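Local coordinates for NanU sialic acid binding protein (Bacteroides fragilis, PDB 4L7T), which binds sialic acid with high affinity at the outer membrane and, as a SusD-family protein, probably takes part in its uptake, at residues Trp30-Leu43 with Gln105-Leu119. Sequence-based numbering, arbitrary orientation.
Sequences WKTEAQFSTFNVGL and QINLMIAKTKETTVL
Gln105 meets Leu43 through its CB and the edge of the Phe39 ring through its backbone O, 3.5 Å from Phe39 CE2. Leu108 follows, its CD2 lying 3.6 Å from Trp30 CZ2 and also touching Phe39 CZ. Met109 is a knob in the hole formed by Phe36, Phe39, Asn40 and Leu43. With CG anti to the backbone N (chi1 179°) and a bend at chi2, its SD comes 4.0 Å from Trp30 CZ3, at the indole edge, while CE approaches Phe36. Lys112 lays its aliphatic chain across one Trp30 face: Lys112 CG sits 3.3 Å from the centroid of the six-membered ring, 6° off the ring normal, a CH-pi contact. Lys112 NZ stands 4.5 Å from the five-membered centroid, a cation-pi pair, and also bonds to Ala25 O; Trp30 NE1 is held by Ile24 O. Beyond the helix, Thr116 OG1 closes an ST turn with Val118 N. Val118 CG2 touches Phe36 CE2, and Leu119 CD1 covers one Phe36 face, 3.8 Å from the centroid; Trp30 CE3 lies against the opposite face. Segments 33-43 and 105-115, parts of helices 33-48 and 99-115, run nearly antiparallel (157°), and helix 121-146 packs on both, through Tyr127 on Asn40 and Met134 on Ile106. No direct hydrogen bond joins the two segments. Cohesion therefore rests on apolar, sulfur-aromatic and CH-pi contacts, with a cation-pi component at Lys112 and one water linking Trp30 O and Thr116 OG1.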
loop_
_atom_site.group_PDB
_atom_site.type_symbol
_atom_site.label_atom_id
_atom_site.label_comp_id
_atom_site.label_asym_id
_atom_site.label_seq_id
_atom_site.Cartn_x
_atom_site.Cartn_y
_atom_site.Cartn_z
ATOM N N TRP A 30 27.629 3.132 -18.650
ATOM C CA TRP A 30 26.774 2.089 -19.270
ATOM C C TRP A 30 27.565 1.090 -20.142
ATOM O O TRP A 30 27.087 0.729 -21.214
ATOM C CB TRP A 30 25.737 2.791 -20.127
ATOM C CG TRP A 30 25.006 3.850 -19.292
ATOM C CD1 TRP A 30 25.399 5.165 -19.039
ATOM C CD2 TRP A 30 23.778 3.653 -18.549
ATOM N NE1 TRP A 30 24.471 5.784 -18.216
ATOM C CE2 TRP A 30 23.458 4.896 -17.924
ATOM C CE3 TRP A 30 22.913 2.561 -18.383
ATOM C CZ2 TRP A 30 22.310 5.060 -17.094
ATOM C CZ3 TRP A 30 21.746 2.730 -17.602
ATOM C CH2 TRP A 30 21.471 3.971 -16.950
ATOM N N LYS A 31 28.736 0.692 -19.687
ATOM C CA LYS A 31 29.620 -0.164 -20.545
ATOM C C LYS A 31 29.500 -1.636 -20.258
ATOM O O LYS A 31 29.964 -2.441 -21.080
ATOM C CB LYS A 31 31.107 0.194 -20.299
ATOM C CG LYS A 31 31.527 1.541 -20.767
ATOM C CD LYS A 31 31.266 1.745 -22.211
ATOM C CE LYS A 31 31.827 3.078 -22.703
ATOM N NZ LYS A 31 32.036 3.039 -24.172
ATOM N N THR A 32 28.902 -2.024 -19.133
ATOM C CA THR A 32 28.891 -3.432 -18.711
ATOM C C THR A 32 27.507 -3.775 -18.237
ATOM O O THR A 32 26.764 -2.890 -17.792
ATOM C CB THR A 32 29.899 -3.794 -17.593
ATOM O OG1 THR A 32 29.526 -3.169 -16.335
ATOM C CG2 THR A 32 31.314 -3.301 -17.953
ATOM N N GLU A 33 27.142 -5.049 -18.355
ATOM C CA GLU A 33 25.946 -5.530 -17.657
ATOM C C GLU A 33 25.923 -5.158 -16.142
ATOM O O GLU A 33 24.831 -4.798 -15.588
ATOM C CB GLU A 33 25.873 -7.047 -17.788
ATOM C CG GLU A 33 24.452 -7.550 -17.483
ATOM C CD GLU A 33 24.163 -7.823 -16.034
ATOM O OE1 GLU A 33 25.095 -8.068 -15.185
ATOM O OE2 GLU A 33 22.914 -7.802 -15.712
ATOM N N ALA A 34 27.063 -5.257 -15.448
ATOM C CA ALA A 34 27.089 -5.010 -14.006
ATOM C C ALA A 34 26.682 -3.583 -13.670
ATOM O O ALA A 34 25.987 -3.354 -12.667
ATOM C CB ALA A 34 28.447 -5.328 -13.405
ATOM N N GLN A 35 27.087 -2.655 -14.500
ATOM C CA GLN A 35 26.570 -1.245 -14.415
ATOM C C GLN A 35 25.014 -1.097 -14.558
ATOM O O GLN A 35 24.385 -0.328 -13.765
ATOM C CB GLN A 35 27.293 -0.334 -15.428
ATOM C CG GLN A 35 28.795 -0.101 -15.033
ATOM C CD GLN A 35 29.546 0.643 -16.146
ATOM O OE1 GLN A 35 29.364 0.391 -17.326
ATOM N NE2 GLN A 35 30.342 1.672 -15.739
ATOM N N PHE A 36 24.412 -1.766 -15.563
ATOM C CA PHE A 36 22.956 -1.726 -15.736
ATOM C C PHE A 36 22.316 -2.365 -14.489
ATOM O O PHE A 36 21.295 -1.837 -13.977
ATOM C CB PHE A 36 22.505 -2.511 -16.981
ATOM C CG PHE A 36 22.584 -1.746 -18.278
ATOM C CD1 PHE A 36 21.502 -1.041 -18.852
ATOM C CD2 PHE A 36 23.826 -1.731 -18.975
ATOM C CE1 PHE A 36 21.578 -0.390 -20.082
ATOM C CE2 PHE A 36 23.970 -1.088 -20.170
ATOM C CZ PHE A 36 22.863 -0.357 -20.760
ATOM N N SER A 37 22.856 -3.461 -13.981
ATOM C CA SER A 37 22.334 -4.011 -12.735
ATOM C C SER A 37 22.360 -2.955 -11.597
ATOM O O SER A 37 21.377 -2.777 -10.821
ATOM C CB SER A 37 23.045 -5.283 -12.362
ATOM O OG SER A 37 22.484 -5.912 -11.234
ATOM N N THR A 38 23.496 -2.273 -11.456
ATOM C CA THR A 38 23.631 -1.289 -10.386
ATOM C C THR A 38 22.613 -0.227 -10.527
ATOM O O THR A 38 22.046 0.233 -9.494
ATOM C CB THR A 38 25.074 -0.678 -10.412
ATOM O OG1 THR A 38 25.948 -1.725 -10.029
ATOM C CG2 THR A 38 25.198 0.398 -9.259
ATOM N N PHE A 39 22.310 0.163 -11.752
ATOM C CA PHE A 39 21.386 1.265 -12.049
ATOM C C PHE A 39 19.911 0.801 -11.736
ATOM O O PHE A 39 19.086 1.601 -11.215
ATOM C CB PHE A 39 21.477 1.767 -13.436
ATOM C CG PHE A 39 20.804 3.112 -13.607
ATOM C CD1 PHE A 39 21.528 4.299 -13.290
ATOM C CD2 PHE A 39 19.449 3.236 -13.986
ATOM C CE1 PHE A 39 20.929 5.528 -13.480
ATOM C CE2 PHE A 39 18.819 4.467 -14.143
ATOM C CZ PHE A 39 19.560 5.643 -13.886
ATOM N N ASN A 40 19.637 -0.473 -12.042
ATOM C CA ASN A 40 18.349 -1.080 -11.655
ATOM C C ASN A 40 18.220 -1.139 -10.113
ATOM O O ASN A 40 17.110 -0.858 -9.619
ATOM C CB ASN A 40 18.309 -2.513 -12.294
ATOM C CG ASN A 40 16.932 -3.173 -12.113
ATOM O OD1 ASN A 40 15.900 -2.536 -12.421
ATOM N ND2 ASN A 40 16.931 -4.442 -11.655
ATOM N N VAL A 41 19.228 -1.562 -9.352
ATOM C CA VAL A 41 19.231 -1.505 -7.893
ATOM C C VAL A 41 18.866 -0.037 -7.465
ATOM O O VAL A 41 17.981 0.202 -6.634
ATOM C CB VAL A 41 20.619 -1.920 -7.285
ATOM C CG1 VAL A 41 20.710 -1.613 -5.737
ATOM C CG2 VAL A 41 20.873 -3.415 -7.497
ATOM N N GLY A 42 19.536 0.920 -8.096
ATOM C CA GLY A 42 19.288 2.369 -7.834
ATOM C C GLY A 42 17.850 2.801 -8.086
ATOM O O GLY A 42 17.303 3.629 -7.356
ATOM N N LEU A 43 17.230 2.275 -9.110
ATOM C CA LEU A 43 15.849 2.649 -9.398
ATOM C C LEU A 43 14.940 2.155 -8.291
ATOM O O LEU A 43 13.932 2.846 -7.952
ATOM C CB LEU A 43 15.344 2.041 -10.717
ATOM C CG LEU A 43 15.946 2.586 -12.002
ATOM C CD1 LEU A 43 15.332 1.753 -13.063
ATOM C CD2 LEU A 43 15.713 4.157 -12.230
ATOM N N GLN A 105 14.357 9.018 -13.858
ATOM C CA GLN A 105 15.451 8.039 -13.860
ATOM C C GLN A 105 15.079 6.720 -14.527
ATOM O O GLN A 105 15.905 6.062 -15.192
ATOM C CB GLN A 105 15.913 7.732 -12.479
ATOM C CG GLN A 105 16.362 8.995 -11.693
ATOM C CD GLN A 105 17.685 9.484 -12.118
ATOM O OE1 GLN A 105 18.653 8.709 -12.149
ATOM N NE2 GLN A 105 17.778 10.826 -12.401
ATOM N N ILE A 106 13.836 6.297 -14.348
ATOM C CA ILE A 106 13.372 5.164 -15.149
ATOM C C ILE A 106 13.426 5.454 -16.611
ATOM O O ILE A 106 13.750 4.577 -17.416
ATOM C CB ILE A 106 11.898 4.807 -14.788
ATOM C CG1 ILE A 106 11.882 4.410 -13.349
ATOM C CG2 ILE A 106 11.338 3.637 -15.587
ATOM C CD1 ILE A 106 10.359 4.281 -12.784
ATOM N N ASN A 107 13.113 6.690 -16.978
ATOM C CA ASN A 107 13.078 7.015 -18.374
ATOM C C ASN A 107 14.516 6.869 -18.994
ATOM O O ASN A 107 14.611 6.541 -20.136
ATOM C CB ASN A 107 12.539 8.444 -18.565
ATOM C CG ASN A 107 11.050 8.519 -18.311
ATOM O OD1 ASN A 107 10.371 7.482 -18.322
ATOM N ND2 ASN A 107 10.528 9.727 -18.057
ATOM N N LEU A 108 15.515 7.203 -18.203
ATOM C CA LEU A 108 16.991 7.085 -18.511
ATOM C C LEU A 108 17.312 5.590 -18.686
ATOM O O LEU A 108 17.869 5.188 -19.732
ATOM C CB LEU A 108 17.894 7.650 -17.409
ATOM C CG LEU A 108 19.412 7.542 -17.788
ATOM C CD1 LEU A 108 19.744 8.258 -19.098
ATOM C CD2 LEU A 108 20.341 8.012 -16.665
ATOM N N MET A 109 16.890 4.786 -17.699
ATOM C CA MET A 109 17.105 3.281 -17.809
ATOM C C MET A 109 16.517 2.750 -19.079
ATOM O O MET A 109 17.170 1.951 -19.792
ATOM C CB MET A 109 16.593 2.559 -16.555
ATOM C CG MET A 109 16.767 0.990 -16.627
ATOM S SD MET A 109 18.498 0.664 -16.472
ATOM C CE MET A 109 18.448 -1.180 -16.296
ATOM N N ILE A 110 15.287 3.131 -19.380
ATOM C CA ILE A 110 14.636 2.682 -20.562
ATOM C C ILE A 110 15.395 3.027 -21.846
ATOM O O ILE A 110 15.538 2.151 -22.717
ATOM C CB ILE A 110 13.158 3.160 -20.627
ATOM C CG1 ILE A 110 12.411 2.444 -19.500
ATOM C CG2 ILE A 110 12.581 2.914 -21.989
ATOM C CD1 ILE A 110 10.948 3.006 -19.282
ATOM N N ALA A 111 15.838 4.305 -21.990
ATOM C CA ALA A 111 16.545 4.693 -23.220
ATOM C C ALA A 111 17.891 3.947 -23.253
ATOM O O ALA A 111 18.267 3.440 -24.301
ATOM C CB ALA A 111 16.812 6.215 -23.234
ATOM N N LYS A 112 18.566 3.829 -22.132
ATOM C CA LYS A 112 19.935 3.207 -22.169
ATOM C C LYS A 112 19.807 1.728 -22.534
ATOM O O LYS A 112 20.620 1.179 -23.348
ATOM C CB LYS A 112 20.711 3.326 -20.859
ATOM C CG LYS A 112 21.219 4.789 -20.553
ATOM C CD LYS A 112 22.146 5.355 -21.657
ATOM C CE LYS A 112 22.759 6.670 -21.169
ATOM N NZ LYS A 112 23.745 7.242 -22.210
ATOM N N THR A 113 18.790 1.071 -21.967
ATOM C CA THR A 113 18.572 -0.347 -22.302
ATOM C C THR A 113 18.120 -0.558 -23.700
ATOM O O THR A 113 18.545 -1.561 -24.338
ATOM C CB THR A 113 17.522 -0.893 -21.274
ATOM O OG1 THR A 113 18.039 -0.679 -19.979
ATOM C CG2 THR A 113 17.317 -2.425 -21.449
ATOM N N LYS A 114 17.256 0.281 -24.235
ATOM C CA LYS A 114 16.907 0.133 -25.647
ATOM C C LYS A 114 18.106 0.315 -26.623
ATOM O O LYS A 114 18.117 -0.292 -27.702
ATOM C CB LYS A 114 15.748 1.045 -26.075
ATOM C CG LYS A 114 14.412 0.674 -25.409
ATOM C CD LYS A 114 13.365 1.679 -25.832
ATOM C CE LYS A 114 11.946 1.215 -25.522
ATOM N NZ LYS A 114 11.550 -0.194 -25.976
ATOM N N GLU A 115 19.097 1.100 -26.197
ATOM C CA GLU A 115 20.244 1.496 -27.051
ATOM C C GLU A 115 21.479 0.598 -26.918
ATOM O O GLU A 115 22.443 0.753 -27.679
ATOM C CB GLU A 115 20.748 2.916 -26.636
ATOM C CG GLU A 115 19.745 4.014 -26.985
ATOM C CD GLU A 115 19.935 5.376 -26.209
ATOM O OE1 GLU A 115 20.891 5.522 -25.384
ATOM O OE2 GLU A 115 19.070 6.280 -26.423
ATOM N N THR A 116 21.505 -0.280 -25.938
ATOM C CA THR A 116 22.754 -0.913 -25.579
ATOM C C THR A 116 23.193 -1.943 -26.608
ATOM O O THR A 116 22.404 -2.440 -27.393
ATOM C CB THR A 116 22.620 -1.614 -24.247
ATOM O OG1 THR A 116 23.899 -2.014 -23.744
ATOM C CG2 THR A 116 21.699 -2.840 -24.323
ATOM N N THR A 117 24.492 -2.207 -26.576
ATOM C CA THR A 117 25.056 -3.354 -27.328
ATOM C C THR A 117 25.742 -4.338 -26.431
ATOM O O THR A 117 26.448 -5.268 -26.911
ATOM C CB THR A 117 25.998 -2.875 -28.422
ATOM O OG1 THR A 117 27.276 -2.689 -27.883
ATOM C CG2 THR A 117 25.518 -1.610 -29.015
ATOM N N VAL A 118 25.554 -4.193 -25.119
ATOM C CA VAL A 118 26.293 -4.984 -24.156
ATOM C C VAL A 118 25.450 -6.023 -23.447
ATOM O O VAL A 118 25.990 -6.940 -22.865
ATOM C CB VAL A 118 27.173 -4.131 -23.126
ATOM C CG1 VAL A 118 27.902 -2.998 -23.847
ATOM C CG2 VAL A 118 26.312 -3.657 -21.911
ATOM N N LEU A 119 24.130 -5.898 -23.497
ATOM C CA LEU A 119 23.293 -6.867 -22.722
ATOM C C LEU A 119 22.792 -8.036 -23.577
ATOM O O LEU A 119 22.430 -7.841 -24.708
ATOM C CB LEU A 119 22.002 -6.106 -22.191
ATOM C CG LEU A 119 22.351 -5.011 -21.155
ATOM C CD1 LEU A 119 21.029 -4.217 -20.875
ATOM C CD2 LEU A 119 22.944 -5.477 -19.876
HETATM O O HOH W 1 25.195 0.368 -23.289
#